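Local coordinates for TIR-like domain-containing protein (PDB 7EBD), which is a prokaryotic STING protein, seen here as two subunits with C2E bound in a pocket that both of them line, at residues 15-28 / 146-158. Sequence-based numbering, arbitrary orientation.
Sequences FEGFVKLAAEWIVT and NEDSFCRECVEIL. With C2E (9,9'-[(2R,3R,3aS,5S,7aR,9R,10R,10aS,12S,14aR)-3,5,10,12-tetrahydroxy-5,12-dioxidooctahydro-2H,7H-difuro[3,2-d:3',2'-j][1,3,7,9,2,8]tetraoxadiphosphacyclododecine-2,9-diyl]bis(2-amino-1,9-dihydro-6H-purin-6-one)), chain E.
Phe-150 lays one face of its ring over Val-27, whose CB stands 4.1 Å from the ring centroid in a CH-pi contact, with Val-27 CG1 3.6 Å from Phe-150 CD1. The ring is a knob among Ala-23, Glu-24, Val-27 and Thr-28: Glu-24 CA and CG lie against Phe-150 CD2 and CE2, and Thr-28 CG2 reaches Phe-150 CZ at 3.7 Å. The Thr-28 hydroxyl, chi1 69°, turns back to bond Glu-24 O, leaving its methyl for the ring. Cys-151 is the second knob, its small sulfur fitting between Phe-15, Val-19, Lys-20 and Ala-23; Cys-151 SG lies 3.5 Å from Phe-15 CE1, oblique to the ring. At the centre the small methyl of Ala-23 lets the helices come close: CB meets Cys-151 SG at 3.6 Å, Cys-154 SG at 3.7 Å and also Val-155, and the axes of segments 15-28 and 149-154 pass 8.3 Å apart at 76°. Asp-148 caps the short helix, OD1 accepting from Cys-151 N, while its CB touches the Phe-15 ring edge. No hydrogen bond joins the segments; the contact is mainly apolar. Gly-17 and Phe-18 line the C2E pocket, helix 124-146 touches Phe-15 and Cys-151, and strand 155-157 runs parallel to strand 42-47, outermost in this chain's mixed sheet.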
# COMPACT_ATOMS: atom_id res chain seq x y z
N PHE A 15 -0.50 -5.98 -6.29
CA PHE A 15 -1.54 -6.54 -7.15
C PHE A 15 -2.85 -6.73 -6.38
O PHE A 15 -3.92 -6.39 -6.88
CB PHE A 15 -1.07 -7.86 -7.75
CG PHE A 15 -2.11 -8.56 -8.58
CD1 PHE A 15 -2.30 -8.23 -9.91
CD2 PHE A 15 -2.89 -9.57 -8.03
CE1 PHE A 15 -3.25 -8.87 -10.68
CE2 PHE A 15 -3.84 -10.22 -8.79
CZ PHE A 15 -4.03 -9.87 -10.11
N GLU A 16 -2.76 -7.27 -5.16
CA GLU A 16 -3.97 -7.54 -4.39
C GLU A 16 -4.64 -6.26 -3.91
O GLU A 16 -5.88 -6.19 -3.84
CB GLU A 16 -3.63 -8.44 -3.19
CG GLU A 16 -3.25 -9.87 -3.56
CD GLU A 16 -4.35 -10.59 -4.31
OE1 GLU A 16 -4.06 -11.23 -5.35
OE2 GLU A 16 -5.52 -10.53 -3.87
N GLY A 17 -3.86 -5.24 -3.58
CA GLY A 17 -4.40 -4.02 -3.02
C GLY A 17 -4.70 -2.90 -3.99
O GLY A 17 -5.21 -1.86 -3.56
N PHE A 18 -4.41 -3.07 -5.28
CA PHE A 18 -4.64 -1.98 -6.22
C PHE A 18 -4.93 -2.46 -7.64
O PHE A 18 -6.01 -2.17 -8.18
CB PHE A 18 -3.44 -1.03 -6.24
CG PHE A 18 -3.51 0.01 -7.31
CD1 PHE A 18 -4.39 1.08 -7.20
CD2 PHE A 18 -2.71 -0.07 -8.44
CE1 PHE A 18 -4.46 2.04 -8.19
CE2 PHE A 18 -2.78 0.89 -9.43
CZ PHE A 18 -3.66 1.95 -9.31
N VAL A 19 -3.99 -3.18 -8.24
CA VAL A 19 -4.08 -3.51 -9.66
C VAL A 19 -5.34 -4.33 -9.95
O VAL A 19 -6.09 -4.04 -10.89
CB VAL A 19 -2.82 -4.25 -10.13
CG1 VAL A 19 -2.96 -4.67 -11.59
CG2 VAL A 19 -1.60 -3.37 -9.95
N LYS A 20 -5.58 -5.37 -9.15
CA LYS A 20 -6.74 -6.22 -9.36
C LYS A 20 -8.04 -5.43 -9.23
O LYS A 20 -8.94 -5.54 -10.07
CB LYS A 20 -6.70 -7.40 -8.38
CG LYS A 20 -7.81 -8.42 -8.58
CD LYS A 20 -7.54 -9.67 -7.75
CE LYS A 20 -7.44 -9.34 -6.27
NZ LYS A 20 -8.76 -9.04 -5.66
N LEU A 21 -8.14 -4.61 -8.18
CA LEU A 21 -9.35 -3.83 -7.96
C LEU A 21 -9.55 -2.80 -9.07
O LEU A 21 -10.68 -2.58 -9.53
CB LEU A 21 -9.29 -3.14 -6.60
CG LEU A 21 -8.88 -4.00 -5.40
CD1 LEU A 21 -8.76 -3.15 -4.15
CD2 LEU A 21 -9.86 -5.14 -5.19
N ALA A 22 -8.46 -2.16 -9.51
CA ALA A 22 -8.57 -1.17 -10.58
C ALA A 22 -9.00 -1.82 -11.89
O ALA A 22 -9.85 -1.27 -12.61
CB ALA A 22 -7.24 -0.44 -10.75
N ALA A 23 -8.44 -2.98 -12.21
CA ALA A 23 -8.85 -3.68 -13.43
C ALA A 23 -10.31 -4.11 -13.35
O ALA A 23 -11.05 -4.00 -14.34
CB ALA A 23 -7.95 -4.89 -13.66
N GLU A 24 -10.74 -4.60 -12.18
CA GLU A 24 -12.14 -4.98 -12.03
C GLU A 24 -13.06 -3.78 -12.20
O GLU A 24 -14.12 -3.89 -12.82
CB GLU A 24 -12.36 -5.64 -10.67
CG GLU A 24 -13.77 -6.18 -10.48
CD GLU A 24 -13.96 -6.85 -9.14
OE1 GLU A 24 -15.10 -6.84 -8.63
OE2 GLU A 24 -12.97 -7.39 -8.59
N TRP A 25 -12.67 -2.62 -11.66
CA TRP A 25 -13.47 -1.42 -11.84
C TRP A 25 -13.53 -1.01 -13.31
O TRP A 25 -14.59 -0.62 -13.81
CB TRP A 25 -12.92 -0.28 -10.99
CG TRP A 25 -13.69 1.00 -11.14
CD1 TRP A 25 -14.73 1.42 -10.37
CD2 TRP A 25 -13.47 2.02 -12.12
NE1 TRP A 25 -15.18 2.64 -10.81
CE2 TRP A 25 -14.42 3.03 -11.88
CE3 TRP A 25 -12.56 2.18 -13.17
CZ2 TRP A 25 -14.49 4.19 -12.66
CZ3 TRP A 25 -12.63 3.33 -13.94
CH2 TRP A 25 -13.59 4.32 -13.68
N ILE A 26 -12.39 -1.08 -14.00
CA ILE A 26 -12.36 -0.71 -15.41
C ILE A 26 -13.28 -1.60 -16.22
O ILE A 26 -14.01 -1.14 -17.11
CB ILE A 26 -10.91 -0.75 -15.94
CG1 ILE A 26 -10.09 0.40 -15.36
CG2 ILE A 26 -10.89 -0.70 -17.47
CD1 ILE A 26 -8.63 0.37 -15.77
N VAL A 27 -13.28 -2.90 -15.93
CA VAL A 27 -14.04 -3.84 -16.75
C VAL A 27 -15.52 -3.80 -16.41
O VAL A 27 -16.37 -3.76 -17.31
CB VAL A 27 -13.46 -5.26 -16.61
CG1 VAL A 27 -14.37 -6.27 -17.29
CG2 VAL A 27 -12.07 -5.33 -17.20
N THR A 28 -15.87 -3.80 -15.12
CA THR A 28 -17.25 -4.04 -14.71
C THR A 28 -18.01 -2.80 -14.25
O THR A 28 -19.24 -2.86 -14.16
CB THR A 28 -17.30 -5.09 -13.59
OG1 THR A 28 -16.75 -4.54 -12.39
CG2 THR A 28 -16.50 -6.33 -13.99
N ASN A 146 -1.37 -11.82 -15.89
CA ASN A 146 -1.76 -12.79 -16.91
C ASN A 146 -2.76 -13.81 -16.37
O ASN A 146 -3.54 -14.37 -17.14
CB ASN A 146 -0.52 -13.50 -17.45
CG ASN A 146 0.38 -12.57 -18.24
OD1 ASN A 146 -0.06 -11.53 -18.73
ND2 ASN A 146 1.65 -12.95 -18.37
N GLU A 147 -2.74 -14.07 -15.06
CA GLU A 147 -3.65 -15.03 -14.45
C GLU A 147 -4.97 -14.40 -14.03
O GLU A 147 -5.77 -15.06 -13.35
CB GLU A 147 -2.97 -15.69 -13.24
CG GLU A 147 -1.79 -16.57 -13.61
CD GLU A 147 -1.05 -17.10 -12.40
OE1 GLU A 147 0.16 -16.83 -12.27
OE2 GLU A 147 -1.69 -17.78 -11.57
N ASP A 148 -5.22 -13.16 -14.41
CA ASP A 148 -6.46 -12.46 -14.09
C ASP A 148 -7.05 -11.92 -15.38
O ASP A 148 -6.39 -11.15 -16.09
CB ASP A 148 -6.21 -11.33 -13.08
CG ASP A 148 -7.49 -10.69 -12.57
OD1 ASP A 148 -8.21 -10.05 -13.37
OD2 ASP A 148 -7.79 -10.84 -11.36
N SER A 149 -8.29 -12.32 -15.69
CA SER A 149 -8.88 -11.98 -16.98
C SER A 149 -9.02 -10.47 -17.15
O SER A 149 -8.70 -9.93 -18.21
CB SER A 149 -10.24 -12.67 -17.13
OG SER A 149 -10.11 -14.08 -17.15
N PHE A 150 -9.49 -9.78 -16.11
CA PHE A 150 -9.64 -8.33 -16.20
C PHE A 150 -8.29 -7.65 -16.37
O PHE A 150 -8.12 -6.75 -17.21
CB PHE A 150 -10.35 -7.80 -14.95
CG PHE A 150 -11.74 -8.34 -14.76
CD1 PHE A 150 -12.44 -8.89 -15.83
CD2 PHE A 150 -12.36 -8.29 -13.52
CE1 PHE A 150 -13.72 -9.38 -15.66
CE2 PHE A 150 -13.64 -8.78 -13.34
CZ PHE A 150 -14.32 -9.33 -14.41
N CYS A 151 -7.30 -8.08 -15.58
CA CYS A 151 -5.96 -7.49 -15.66
C CYS A 151 -5.33 -7.78 -17.02
O CYS A 151 -4.74 -6.88 -17.64
CB CYS A 151 -5.09 -8.03 -14.53
SG CYS A 151 -5.69 -7.61 -12.88
N ARG A 152 -5.43 -9.02 -17.49
CA ARG A 152 -4.96 -9.34 -18.83
C ARG A 152 -5.66 -8.49 -19.88
O ARG A 152 -5.08 -8.17 -20.92
CB ARG A 152 -5.17 -10.83 -19.12
CG ARG A 152 -4.36 -11.35 -20.30
CD ARG A 152 -4.80 -12.75 -20.71
NE ARG A 152 -4.89 -13.67 -19.58
CZ ARG A 152 -6.03 -14.18 -19.13
NH1 ARG A 152 -7.18 -13.86 -19.71
NH2 ARG A 152 -6.03 -15.01 -18.10
N GLU A 153 -6.91 -8.10 -19.61
CA GLU A 153 -7.67 -7.32 -20.57
C GLU A 153 -7.22 -5.86 -20.62
O GLU A 153 -7.08 -5.29 -21.71
CB GLU A 153 -9.17 -7.40 -20.24
CG GLU A 153 -10.07 -6.60 -21.16
CD GLU A 153 -10.37 -7.32 -22.46
OE1 GLU A 153 -9.90 -8.47 -22.63
OE2 GLU A 153 -11.06 -6.73 -23.32
N CYS A 154 -6.97 -5.24 -19.46
CA CYS A 154 -6.84 -3.78 -19.44
C CYS A 154 -5.60 -3.26 -18.71
O CYS A 154 -5.48 -2.03 -18.55
CB CYS A 154 -8.09 -3.15 -18.82
SG CYS A 154 -8.32 -3.56 -17.07
N VAL A 155 -4.68 -4.11 -18.26
CA VAL A 155 -3.52 -3.66 -17.50
C VAL A 155 -2.25 -3.92 -18.29
O VAL A 155 -2.07 -5.01 -18.85
CB VAL A 155 -3.46 -4.33 -16.11
CG1 VAL A 155 -2.28 -3.79 -15.32
CG2 VAL A 155 -4.75 -4.08 -15.35
N GLU A 156 -1.36 -2.93 -18.31
CA GLU A 156 -0.06 -3.04 -18.96
C GLU A 156 1.01 -2.41 -18.09
O GLU A 156 0.77 -1.39 -17.43
CB GLU A 156 -0.06 -2.35 -20.33
CG GLU A 156 -0.79 -3.10 -21.43
CD GLU A 156 -0.62 -2.44 -22.78
OE1 GLU A 156 0.48 -1.90 -23.04
OE2 GLU A 156 -1.57 -2.44 -23.58
N ILE A 157 2.19 -3.01 -18.09
CA ILE A 157 3.37 -2.43 -17.45
C ILE A 157 4.12 -1.63 -18.50
O ILE A 157 4.49 -2.16 -19.56
CB ILE A 157 4.26 -3.52 -16.84
CG1 ILE A 157 3.48 -4.32 -15.79
CG2 ILE A 157 5.51 -2.90 -16.24
CD1 ILE A 157 4.28 -5.44 -15.16
N LEU A 158 4.35 -0.34 -18.23
CA LEU A 158 4.99 0.53 -19.20
C LEU A 158 6.42 0.08 -19.48
O LEU A 158 7.14 -0.39 -18.58
CB LEU A 158 4.98 1.98 -18.72
CG LEU A 158 3.61 2.66 -18.84
CD1 LEU A 158 3.62 4.03 -18.16
CD2 LEU A 158 3.20 2.79 -20.31
P1 C2E E . -2.06 -1.83 0.56
O2P C2E E . -3.50 -1.54 0.91
O1P C2E E . -2.00 -3.32 0.38
O5' C2E E . -1.60 -1.24 -0.90
C5' C2E E . -0.43 -1.76 -1.46
C4' C2E E . 0.06 -0.80 -2.58
O4' C2E E . -0.83 -0.72 -3.52
C3' C2E E . 0.20 0.64 -2.03
O3' C2E E . 1.44 0.83 -1.55
C2' C2E E . -0.05 1.50 -3.28
O2' C2E E . 1.20 1.59 -4.10
C1' C2E E . -0.95 0.83 -3.97
N9 C2E E . -2.27 1.34 -3.68
C8 C2E E . -3.07 0.81 -2.74
N7 C2E E . -4.19 1.57 -2.79
C5 C2E E . -4.03 2.51 -3.73
C6 C2E E . -4.95 3.63 -4.22
O6 C2E E . -6.02 3.79 -3.75
N1 C2E E . -4.51 4.51 -5.27
C2 C2E E . -3.21 4.33 -5.85
N2 C2E E . -2.76 5.22 -6.91
N3 C2E E . -2.33 3.26 -5.38
C4 C2E E . -2.80 2.36 -4.30
P11 C2E E . 1.56 2.15 -0.55
O21 C2E E . 1.27 3.49 -1.18
O11 C2E E . 3.01 2.22 -0.13
O5A C2E E . 0.69 1.79 0.81
C5A C2E E . 1.35 0.82 1.59
C4A C2E E . 0.48 0.41 2.71
O4A C2E E . 0.26 1.43 3.51
C3A C2E E . -1.02 -0.07 2.15
O3A C2E E . -0.99 -1.53 1.78
C2A C2E E . -1.79 0.10 3.09
O2A C2E E . -1.73 -1.04 4.06
C1A C2E E . -1.22 1.43 3.81
N91 C2E E . -1.79 2.50 3.30
C81 C2E E . -1.38 3.33 2.33
N71 C2E E . -2.33 4.27 2.18
C51 C2E E . -3.30 4.01 3.06
C61 C2E E . -4.62 4.73 3.35
O61 C2E E . -4.91 5.69 2.74
N11 C2E E . -5.49 4.23 4.36
C21 C2E E . -5.13 3.05 5.10
N21 C2E E . -6.02 2.54 6.13
N31 C2E E . -3.87 2.37 4.82
C41 C2E E . -2.96 2.90 3.76